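Beta sliding clamp (Borrelia burgdorferi, PDB 6DJ8) probably tethers DNA polymerases and other proteins to DNA as a ring-shaped, head-to-tail homodimer, giving replication its processivity. Local coordinates at residues 20-23 and 24-28; 248-252 and 253-257; 280-284 and 285-289. One frame throughout, in Å; residues are numbered along the deposited sequence.

Contact 1: residues 20-23 and 24-28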
ATOM      1  N   ASN A  20     -10.553   6.608 -21.474  1.00 35.33           N
ATOM      2  CA  ASN A  20     -10.756   6.782 -20.041  1.00 38.43           C
ATOM      3  C   ASN A  20     -12.105   6.218 -19.612  1.00 35.80           C
ATOM      4  O   ASN A  20     -12.227   5.640 -18.528  1.00 35.78           O
ATOM      5  CB  ASN A  20     -10.643   8.253 -19.653  1.00 40.11           C
ATOM      6  CG  ASN A  20     -10.606   8.448 -18.132  1.00 47.03           C
ATOM      7  OD1 ASN A  20     -11.600   8.848 -17.518  1.00 46.00           O
ATOM      8  ND2 ASN A  20      -9.471   8.125 -17.521  1.00 44.92           N
ATOM      9  N   GLN A  21     -13.121   6.340 -20.467  1.00 33.58           N
ATOM     10  CA  GLN A  21     -14.441   5.832 -20.089  1.00 36.31           C
ATOM     11  C   GLN A  21     -14.424   4.316 -19.993  1.00 35.77           C
ATOM     12  O   GLN A  21     -14.835   3.746 -18.977  1.00 33.90           O
ATOM     13  CB  GLN A  21     -15.500   6.280 -21.092  1.00 34.84           C
ATOM     14  CG  GLN A  21     -16.912   5.838 -20.702  1.00 47.55           C
ATOM     15  CD  GLN A  21     -17.951   6.363 -21.662  1.00 51.20           C
ATOM     16  OE1 GLN A  21     -17.634   6.662 -22.819  1.00 43.93           O
ATOM     17  NE2 GLN A  21     -19.191   6.501 -21.190  1.00 44.25           N
ATOM     18  N   ILE A  22     -13.926   3.634 -21.030  1.00 35.47           N
ATOM     19  CA  ILE A  22     -13.974   2.179 -20.958  1.00 32.05           C
ATOM     20  C   ILE A  22     -13.033   1.675 -19.868  1.00 32.17           C
ATOM     21  O   ILE A  22     -13.287   0.627 -19.261  1.00 30.97           O
ATOM     22  CB  ILE A  22     -13.688   1.531 -22.323  1.00 35.24           C
ATOM     23  CG1 ILE A  22     -14.109   0.053 -22.263  1.00 31.22           C
ATOM     24  CG2 ILE A  22     -12.210   1.743 -22.719  1.00 31.88           C
ATOM     25  CD1 ILE A  22     -13.892  -0.736 -23.522  1.00 34.76           C
ATOM     26  N   MET A  23     -11.955   2.414 -19.574  1.00 31.86           N
ATOM     27  CA  MET A  23     -11.098   2.028 -18.454  1.00 34.13           C
ATOM     28  C   MET A  23     -11.888   2.028 -17.142  1.00 32.67           C
ATOM     29  O   MET A  23     -11.832   1.068 -16.360  1.00 31.04           O
ATOM     30  CB  MET A  23      -9.882   2.973 -18.346  1.00 35.32           C
ATOM     31  CG  MET A  23      -8.919   2.569 -17.255  1.00 44.54           C
ATOM     32  SD  MET A  23      -7.495   3.682 -17.142  1.00 52.90           S
ATOM     33  CE  MET A  23      -7.133   3.918 -18.911  1.00 41.29           C
ATOM     34  N   ASN A  24     -12.638   3.099 -16.890  1.00 34.84           N
ATOM     35  CA  ASN A  24     -13.411   3.173 -15.648  1.00 36.87           C
ATOM     36  C   ASN A  24     -14.452   2.062 -15.573  1.00 34.37           C
ATOM     37  O   ASN A  24     -14.623   1.430 -14.521  1.00 35.15           O
ATOM     38  CB  ASN A  24     -14.086   4.539 -15.530  1.00 37.43           C
ATOM     39  CG  ASN A  24     -13.093   5.658 -15.270  1.00 48.51           C
ATOM     40  OD1 ASN A  24     -11.987   5.421 -14.774  1.00 49.80           O
ATOM     41  ND2 ASN A  24     -13.483   6.883 -15.605  1.00 46.62           N
ATOM     42  N   GLU A  25     -15.150   1.798 -16.681  1.00 36.57           N
ATOM     43  CA  GLU A  25     -16.220   0.801 -16.646  1.00 30.86           C
ATOM     44  C   GLU A  25     -15.660  -0.602 -16.490  1.00 33.66           C
ATOM     45  O   GLU A  25     -16.272  -1.443 -15.827  1.00 29.67           O
ATOM     46  CB  GLU A  25     -17.082   0.889 -17.905  1.00 30.05           C
ATOM     47  CG  GLU A  25     -17.757   2.234 -18.129  1.00 37.15           C
ATOM     48  CD  GLU A  25     -18.744   2.644 -17.016  1.00 43.74           C
ATOM     49  OE1 GLU A  25     -18.975   1.878 -16.051  1.00 37.89           O
ATOM     50  OE2 GLU A  25     -19.301   3.752 -17.129  1.00 41.12           O
ATOM     51  N   ILE A  26     -14.495  -0.885 -17.094  1.00 33.89           N
ATOM     52  CA  ILE A  26     -13.890  -2.193 -16.882  1.00 29.40           C
ATOM     53  C   ILE A  26     -13.470  -2.347 -15.424  1.00 30.51           C
ATOM     54  O   ILE A  26     -13.628  -3.414 -14.820  1.00 31.42           O
ATOM     55  CB  ILE A  26     -12.678  -2.401 -17.818  1.00 31.75           C
ATOM     56  CG1 ILE A  26     -13.095  -2.556 -19.273  1.00 31.94           C
ATOM     57  CG2 ILE A  26     -11.924  -3.634 -17.404  1.00 31.68           C
ATOM     58  CD1 ILE A  26     -11.879  -2.316 -20.210  1.00 37.67           C
ATOM     59  N   GLU A  27     -12.865  -1.304 -14.860  1.00 32.97           N
ATOM     60  CA  GLU A  27     -12.462  -1.349 -13.457  1.00 37.01           C
ATOM     61  C   GLU A  27     -13.657  -1.651 -12.564  1.00 33.29           C
ATOM     62  O   GLU A  27     -13.573  -2.497 -11.666  1.00 33.84           O
ATOM     63  CB  GLU A  27     -11.797  -0.021 -13.068  1.00 35.22           C
ATOM     64  CG  GLU A  27     -11.111  -0.001 -11.712  1.00 46.85           C
ATOM     65  CD  GLU A  27     -12.076   0.331 -10.587  1.00 62.27           C
ATOM     66  OE1 GLU A  27     -13.121   0.964 -10.861  1.00 64.43           O
ATOM     67  OE2 GLU A  27     -11.797  -0.053  -9.432  1.00 74.77           O
ATOM     68  N   LYS A  28     -14.794  -1.006 -12.836  1.00 32.22           N
ATOM     69  CA  LYS A  28     -16.005  -1.261 -12.062  1.00 37.36           C
ATOM     70  C   LYS A  28     -16.487  -2.687 -12.263  1.00 36.93           C
ATOM     71  O   LYS A  28     -16.698  -3.419 -11.291  1.00 37.36           O
ATOM     72  CB  LYS A  28     -17.100  -0.267 -12.468  1.00 39.58           C
ATOM     73  CG  LYS A  28     -16.839   1.153 -11.961  1.00 36.55           C
ATOM     74  CD  LYS A  28     -17.777   2.138 -12.620  1.00 39.66           C
ATOM     75  CE  LYS A  28     -17.454   3.566 -12.191  1.00 51.63           C
ATOM     76  NZ  LYS A  28     -18.496   4.539 -12.635  1.00 57.21           N
TER
HETATM   77  O   HOH W   1     -19.584   5.939 -18.362  1.00 53.64           O

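Contact 2: residues 248-252 and 253-257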
ATOM      1  N   TYR A 248     -32.730  -6.489  -7.412  1.00 35.61           N
ATOM      2  CA  TYR A 248     -32.387  -5.821  -8.659  1.00 44.66           C
ATOM      3  C   TYR A 248     -32.211  -4.339  -8.389  1.00 42.40           C
ATOM      4  O   TYR A 248     -32.977  -3.749  -7.629  1.00 35.98           O
ATOM      5  CB  TYR A 248     -33.473  -6.051  -9.731  1.00 48.84           C
ATOM      6  CG  TYR A 248     -33.310  -5.253 -11.017  1.00 58.40           C
ATOM      7  CD1 TYR A 248     -32.456  -5.688 -12.032  1.00 58.71           C
ATOM      8  CD2 TYR A 248     -34.042  -4.084 -11.234  1.00 60.97           C
ATOM      9  CE1 TYR A 248     -32.319  -4.971 -13.213  1.00 58.44           C
ATOM     10  CE2 TYR A 248     -33.912  -3.363 -12.416  1.00 54.04           C
ATOM     11  CZ  TYR A 248     -33.051  -3.814 -13.400  1.00 57.21           C
ATOM     12  OH  TYR A 248     -32.912  -3.108 -14.571  1.00 56.70           O
ATOM     13  N   VAL A 249     -31.190  -3.746  -8.998  1.00 33.47           N
ATOM     14  CA  VAL A 249     -30.872  -2.334  -8.805  1.00 34.11           C
ATOM     15  C   VAL A 249     -30.520  -1.739 -10.154  1.00 42.12           C
ATOM     16  O   VAL A 249     -29.811  -2.362 -10.954  1.00 41.61           O
ATOM     17  CB  VAL A 249     -29.711  -2.131  -7.819  1.00 39.36           C
ATOM     18  CG1 VAL A 249     -29.309  -0.675  -7.767  1.00 36.15           C
ATOM     19  CG2 VAL A 249     -30.116  -2.584  -6.469  1.00 40.89           C
ATOM     20  N   GLU A 250     -31.000  -0.525 -10.402  1.00 36.01           N
ATOM     21  CA  GLU A 250     -30.789   0.105 -11.694  1.00 40.39           C
ATOM     22  C   GLU A 250     -30.633   1.598 -11.461  1.00 40.74           C
ATOM     23  O   GLU A 250     -31.407   2.188 -10.702  1.00 37.82           O
ATOM     24  CB  GLU A 250     -31.975  -0.206 -12.623  1.00 44.25           C
ATOM     25  CG  GLU A 250     -32.028   0.616 -13.875  1.00 52.14           C
ATOM     26  CD  GLU A 250     -33.359   0.465 -14.599  1.00 57.75           C
ATOM     27  OE1 GLU A 250     -33.899   1.488 -15.067  1.00 64.47           O
ATOM     28  OE2 GLU A 250     -33.867  -0.673 -14.680  1.00 57.15           O
ATOM     29  N   PHE A 251     -29.617   2.190 -12.083  1.00 38.28           N
ATOM     30  CA  PHE A 251     -29.278   3.597 -11.922  1.00 38.97           C
ATOM     31  C   PHE A 251     -28.210   3.943 -12.941  1.00 42.16           C
ATOM     32  O   PHE A 251     -27.341   3.119 -13.233  1.00 41.67           O
ATOM     33  CB  PHE A 251     -28.756   3.910 -10.513  1.00 39.45           C
ATOM     34  CG  PHE A 251     -27.493   3.176 -10.145  1.00 38.37           C
ATOM     35  CD1 PHE A 251     -27.545   1.894  -9.631  1.00 37.22           C
ATOM     36  CD2 PHE A 251     -26.252   3.783 -10.288  1.00 44.04           C
ATOM     37  CE1 PHE A 251     -26.388   1.215  -9.288  1.00 38.56           C
ATOM     38  CE2 PHE A 251     -25.084   3.112  -9.936  1.00 39.27           C
ATOM     39  CZ  PHE A 251     -25.156   1.827  -9.428  1.00 37.29           C
ATOM     40  N   ASP A 252     -28.264   5.182 -13.434  1.00 44.29           N
ATOM     41  CA  ASP A 252     -27.367   5.678 -14.473  1.00 44.70           C
ATOM     42  C   ASP A 252     -27.247   4.666 -15.604  1.00 43.71           C
ATOM     43  O   ASP A 252     -28.264   4.234 -16.149  1.00 40.86           O
ATOM     44  CB  ASP A 252     -26.016   6.026 -13.873  1.00 45.87           C
ATOM     45  CG  ASP A 252     -26.108   7.209 -12.909  1.00 57.04           C
ATOM     46  OD1 ASP A 252     -26.819   8.186 -13.223  1.00 62.52           O
ATOM     47  OD2 ASP A 252     -25.485   7.159 -11.834  1.00 54.35           O
ATOM     48  N   ASN A 253     -26.034   4.219 -15.932  1.00 38.79           N
ATOM     49  CA  ASN A 253     -25.881   3.275 -17.033  1.00 39.88           C
ATOM     50  C   ASN A 253     -25.662   1.845 -16.547  1.00 42.62           C
ATOM     51  O   ASN A 253     -25.060   1.037 -17.264  1.00 36.75           O
ATOM     52  CB  ASN A 253     -24.749   3.721 -17.969  1.00 41.29           C
ATOM     53  CG  ASN A 253     -23.421   3.928 -17.247  1.00 43.00           C
ATOM     54  OD1 ASN A 253     -23.372   4.405 -16.111  1.00 37.64           O
ATOM     55  ND2 ASN A 253     -22.328   3.571 -17.916  1.00 41.12           N
ATOM     56  N   TYR A 254     -26.187   1.501 -15.362  1.00 34.83           N
ATOM     57  CA  TYR A 254     -25.934   0.220 -14.722  1.00 33.51           C
ATOM     58  C   TYR A 254     -27.220  -0.550 -14.440  1.00 38.29           C
ATOM     59  O   TYR A 254     -28.285   0.031 -14.193  1.00 36.85           O
ATOM     60  CB  TYR A 254     -25.153   0.397 -13.406  1.00 35.24           C
ATOM     61  CG  TYR A 254     -23.852   1.138 -13.571  1.00 40.72           C
ATOM     62  CD1 TYR A 254     -22.754   0.523 -14.171  1.00 37.39           C
ATOM     63  CD2 TYR A 254     -23.718   2.452 -13.142  1.00 43.76           C
ATOM     64  CE1 TYR A 254     -21.557   1.196 -14.335  1.00 38.13           C
ATOM     65  CE2 TYR A 254     -22.531   3.133 -13.298  1.00 41.55           C
ATOM     66  CZ  TYR A 254     -21.450   2.503 -13.899  1.00 44.13           C
ATOM     67  OH  TYR A 254     -20.279   3.204 -14.064  1.00 40.68           O
ATOM     68  N   LYS A 255     -27.111  -1.875 -14.508  1.00 30.68           N
ATOM     69  CA  LYS A 255     -28.134  -2.796 -14.040  1.00 39.51           C
ATOM     70  C   LYS A 255     -27.402  -3.908 -13.318  1.00 36.74           C
ATOM     71  O   LYS A 255     -26.367  -4.378 -13.795  1.00 39.00           O
ATOM     72  CB  LYS A 255     -28.988  -3.357 -15.185  1.00 41.43           C
ATOM     73  CG  LYS A 255     -29.650  -2.299 -16.052  1.00 43.69           C
ATOM     74  CD  LYS A 255     -30.433  -2.948 -17.197  1.00 53.64           C
ATOM     75  CE  LYS A 255     -31.246  -1.923 -17.968  1.00 62.80           C
ATOM     76  NZ  LYS A 255     -31.905  -2.526 -19.166  1.00 76.37           N
ATOM     77  N   ILE A 256     -27.876  -4.258 -12.132  1.00 30.55           N
ATOM     78  CA  ILE A 256     -27.222  -5.249 -11.287  1.00 38.97           C
ATOM     79  C   ILE A 256     -28.301  -6.096 -10.640  1.00 40.01           C
ATOM     80  O   ILE A 256     -29.359  -5.579 -10.264  1.00 42.05           O
ATOM     81  CB  ILE A 256     -26.340  -4.589 -10.203  1.00 40.31           C
ATOM     82  CG1 ILE A 256     -25.724  -3.296 -10.723  1.00 43.03           C
ATOM     83  CG2 ILE A 256     -25.227  -5.535  -9.741  1.00 35.08           C
ATOM     84  CD1 ILE A 256     -25.010  -2.531  -9.682  1.00 41.73           C
ATOM     85  N   ALA A 257     -28.028  -7.387 -10.484  1.00 40.80           N
ATOM     86  CA  ALA A 257     -28.970  -8.282  -9.832  1.00 44.17           C
ATOM     87  C   ALA A 257     -28.202  -9.342  -9.059  1.00 40.43           C
ATOM     88  O   ALA A 257     -27.041  -9.638  -9.363  1.00 40.93           O
ATOM     89  CB  ALA A 257     -29.918  -8.942 -10.843  1.00 43.82           C
TER
HETATM   90  O   HOH W   2     -29.413   1.748 -15.786  1.00 41.77           O

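Contact 3: residues 280-284 and 285-289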
ATOM      1  N   SER A 280     -24.117   8.852  27.711  1.00 42.99           N
ATOM      2  CA  SER A 280     -22.928   9.677  27.551  1.00 46.25           C
ATOM      3  C   SER A 280     -22.991  10.402  26.219  1.00 42.68           C
ATOM      4  O   SER A 280     -23.650   9.954  25.281  1.00 43.82           O
ATOM      5  CB  SER A 280     -21.619   8.857  27.617  1.00 48.03           C
ATOM      6  OG  SER A 280     -21.323   8.265  26.360  1.00 48.80           O
ATOM      7  N   LEU A 281     -22.333  11.556  26.168  1.00 37.90           N
ATOM      8  CA  LEU A 281     -22.218  12.361  24.957  1.00 41.82           C
ATOM      9  C   LEU A 281     -20.742  12.678  24.788  1.00 44.24           C
ATOM     10  O   LEU A 281     -20.140  13.284  25.681  1.00 47.52           O
ATOM     11  CB  LEU A 281     -23.029  13.654  25.054  1.00 45.37           C
ATOM     12  CG  LEU A 281     -23.139  14.445  23.751  1.00 51.13           C
ATOM     13  CD1 LEU A 281     -23.951  13.680  22.725  1.00 53.01           C
ATOM     14  CD2 LEU A 281     -23.740  15.808  23.986  1.00 56.16           C
ATOM     15  N   VAL A 282     -20.148  12.228  23.679  1.00 45.21           N
ATOM     16  CA  VAL A 282     -18.699  12.294  23.492  1.00 43.42           C
ATOM     17  C   VAL A 282     -18.374  12.995  22.181  1.00 44.60           C
ATOM     18  O   VAL A 282     -19.019  12.753  21.154  1.00 48.95           O
ATOM     19  CB  VAL A 282     -18.047  10.896  23.506  1.00 38.82           C
ATOM     20  CG1 VAL A 282     -16.524  11.032  23.562  1.00 43.48           C
ATOM     21  CG2 VAL A 282     -18.568  10.070  24.679  1.00 40.86           C
ATOM     22  N   SER A 283     -17.361  13.851  22.218  1.00 37.79           N
ATOM     23  CA  SER A 283     -16.876  14.499  21.012  1.00 46.16           C
ATOM     24  C   SER A 283     -16.250  13.456  20.088  1.00 53.45           C
ATOM     25  O   SER A 283     -15.359  12.709  20.500  1.00 46.23           O
ATOM     26  CB  SER A 283     -15.871  15.585  21.390  1.00 51.29           C
ATOM     27  OG  SER A 283     -15.041  15.921  20.299  1.00 62.49           O
ATOM     28  N   LEU A 284     -16.722  13.412  18.833  1.00 54.36           N
ATOM     29  CA  LEU A 284     -16.389  12.311  17.924  1.00 48.86           C
ATOM     30  C   LEU A 284     -14.926  12.333  17.502  1.00 47.43           C
ATOM     31  O   LEU A 284     -14.248  11.301  17.540  1.00 46.98           O
ATOM     32  CB  LEU A 284     -17.295  12.353  16.689  1.00 52.17           C
ATOM     33  CG  LEU A 284     -17.216  11.170  15.711  1.00 54.03           C
ATOM     34  CD1 LEU A 284     -17.610   9.854  16.377  1.00 46.06           C
ATOM     35  CD2 LEU A 284     -18.067  11.440  14.471  1.00 54.38           C
ATOM     36  N   GLY A 285     -14.431  13.491  17.054  1.00 49.52           N
ATOM     37  CA  GLY A 285     -13.056  13.561  16.583  1.00 44.14           C
ATOM     38  C   GLY A 285     -12.052  13.165  17.650  1.00 46.91           C
ATOM     39  O   GLY A 285     -11.079  12.459  17.374  1.00 46.32           O
ATOM     40  N   ILE A 286     -12.289  13.593  18.887  1.00 47.43           N
ATOM     41  CA  ILE A 286     -11.380  13.253  19.976  1.00 47.62           C
ATOM     42  C   ILE A 286     -11.518  11.784  20.352  1.00 42.94           C
ATOM     43  O   ILE A 286     -10.521  11.105  20.639  1.00 39.99           O
ATOM     44  CB  ILE A 286     -11.607  14.202  21.163  1.00 53.16           C
ATOM     45  CG1 ILE A 286     -10.920  15.536  20.854  1.00 57.73           C
ATOM     46  CG2 ILE A 286     -11.061  13.604  22.453  1.00 49.12           C
ATOM     47  CD1 ILE A 286     -11.714  16.734  21.179  1.00 61.09           C
ATOM     48  N   LEU A 287     -12.742  11.257  20.341  1.00 41.76           N
ATOM     49  CA  LEU A 287     -12.898   9.819  20.530  1.00 41.30           C
ATOM     50  C   LEU A 287     -12.093   9.047  19.483  1.00 44.46           C
ATOM     51  O   LEU A 287     -11.357   8.111  19.819  1.00 38.44           O
ATOM     52  CB  LEU A 287     -14.374   9.428  20.470  1.00 36.05           C
ATOM     53  CG  LEU A 287     -14.600   7.939  20.724  1.00 39.91           C
ATOM     54  CD1 LEU A 287     -13.918   7.533  22.036  1.00 36.11           C
ATOM     55  CD2 LEU A 287     -16.109   7.654  20.772  1.00 40.42           C
ATOM     56  N   LYS A 288     -12.216   9.431  18.205  1.00 39.24           N
ATOM     57  CA  LYS A 288     -11.480   8.717  17.157  1.00 40.88           C
ATOM     58  C   LYS A 288      -9.979   8.765  17.404  1.00 43.92           C
ATOM     59  O   LYS A 288      -9.292   7.745  17.303  1.00 42.74           O
ATOM     60  CB  LYS A 288     -11.783   9.297  15.778  1.00 41.65           C
ATOM     61  CG  LYS A 288     -13.129   8.946  15.187  1.00 41.43           C
ATOM     62  CD  LYS A 288     -13.128   9.313  13.709  1.00 45.41           C
ATOM     63  CE  LYS A 288     -14.425   9.978  13.317  1.00 53.71           C
ATOM     64  NZ  LYS A 288     -14.389  10.503  11.929  1.00 50.03           N
ATOM     65  N   ASP A 289      -9.457   9.950  17.731  1.00 47.07           N
ATOM     66  CA  ASP A 289      -8.018  10.116  17.938  1.00 39.07           C
ATOM     67  C   ASP A 289      -7.521   9.235  19.082  1.00 42.47           C
ATOM     68  O   ASP A 289      -6.500   8.549  18.955  1.00 45.02           O
ATOM     69  CB  ASP A 289      -7.719  11.592  18.206  1.00 45.25           C
ATOM     70  CG  ASP A 289      -6.305  11.826  18.682  1.00 44.20           C
ATOM     71  OD1 ASP A 289      -6.049  11.689  19.894  1.00 44.70           O
ATOM     72  OD2 ASP A 289      -5.444  12.136  17.840  1.00 44.61           O
TER

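Contact 1: residues 20-23 and 24-28
Glu25 OE2, one helical turn from Gln21, is gripped by two donors. One is a water 2.5 Å from OE2, which also takes a bond of 2.9 Å from Gln21 NE2. The other is Asn253 ND2. In Glu25, CG lies beside the backbone N (chi1 -59°), and the bend at chi2 (-62°) brings the carboxylate toward the end of the extended Gln21. OE1 has Tyr254 of the central domain as its partner.

The Asn20 and Asn24 side chains cross one turn apart. Asn24 ND2 reaches Asn20 OD1 at 3.3 Å, but the bond is weak. The N-H...O angle is only 121°, and the two amide planes stand almost perpendicular.

Ile22 and Ile26 pair on the buried side. Ile26 CD1 touches Ile22 CG1 at 3.8 Å, while Ile26 CG1 rests against Ile22 O. Ile26 also packs on Phe86 and Tyr87 of helix 83-92, and Met23 on Tyr87 and Val90.

Ordinary i to i+4 helix bonds run beneath, from Ile26 N to Ile22 O (2.9 Å) and three others. This is helix 19-29 of the N-terminal domain. The water and Asn253 ND2 both donate to OE2, which would probably favour the charged form of the buried Glu25.

Contact 2: residues 248-252 and 253-257
Val249 and Ile256 form a hydrogen-bonded pair of antiparallel hairpin 246-251/254-259 in the central domain. Its strand 254-259 pairs in turn with strand 64-70. Val249 N gives to Ile256 O at 2.9 Å, and Ile256 N gives to Val249 O. Phe251 and Tyr254 close the next such pair, with the Phe251 N to Tyr254 O bond longer at 3.3 Å. A type II' turn through Asp252 (phi 46°) and Asn253 joins the strands. A water bridges Asp252 O and Tyr254 O.

Apolar contacts gather on the face of Phe251, Tyr254 and Ile256. Phe251 CG sits between its backbone N and carbonyl carbon (chi1 61°), which brings CE2 to 3.5 Å from Tyr254 CD2, the rings oblique. Tyr254 CB lies over one face of the Phe251 ring, near its rim. Ile256 CD1 reaches Phe251 CE1 at 4.0 Å. Leu228 and Leu231 pack on both.

Asn253 OD1 lies 3.2 Å above the Tyr254 ring plane, near the rim; its ND2 binds Thr68 O.

On the other face, Tyr248 OH gives to the anti side of Glu250 OE2 at 2.6 Å. Lys255 runs alongside Tyr248, its CD 3.6 Å from that OH. Lys255 NZ stays 5.2 Å from Glu250 OE2, but its charge could still help stabilise this carboxylate.

Contact 3: residues 280-284 and 285-289
Val282 and Leu287 meet where strand 278-283 runs straight into helix 284-294. This is a beta-to-alpha junction in the C-terminal domain of the clamp. The strand lies in its sheet between strands 362-367 and 335-338. The strand and helix segments lie at 77° to each other, and the chain makes the change of direction without a loop.

Val282 points toward the helix. Its CG1 comes to 4.1 Å from Leu287 CB, and the two side chains cross at about a right angle. Leu287 continues onto Phe351 and Ile355 of helix 348-355, while Val282 also packs on Tyr335 and Ile363. The pair thus ties the sheet to the layer of helices.

Ser283 holds the N-cap position. Its carbonyl does the work there, with Ser283 O taking the bond from Leu287 N at 3.0 Å. Its hydroxyl makes no cap. With OG anti to the backbone N (chi1 160°), the oxygen instead lies 3.5 Å from Ile286 CD1.

Leu284 is the first residue of the helix. Its O accepts from Lys288 N at 2.8 Å, a nearly straight bond. Its side chain turns to the buried side, against Ile355 and Phe358. Lys288 bends at chi3 (-137°). It crosses Leu284 obliquely and touches it with its CE, which is 3.9 Å from Leu284 CG and 4.1 Å from Leu284 CD2.

How the contacts relate
Contacts 1 and 2 touch, although they belong to different domains of the clamp. Their centres are about 16 Å apart. Tyr254 OH, on the hairpin of contact 2, lies 2.6 Å from Lys28 NZ on the helix of contact 1, a probable hydrogen bond. The same hydroxyl is 2.7 Å from Glu25 OE1, so one tyrosine meets two residues of that helix. The sheet supports the same joint, because strand 64-70 of the N-terminal domain runs antiparallel beside strand 254-259 of the central domain. Contact 3 stands apart in the C-terminal domain. Its centre is about 39 Å from that of contact 1 and about 38 Å from that of contact 2, with nearest atoms about 24 and 25 Å away.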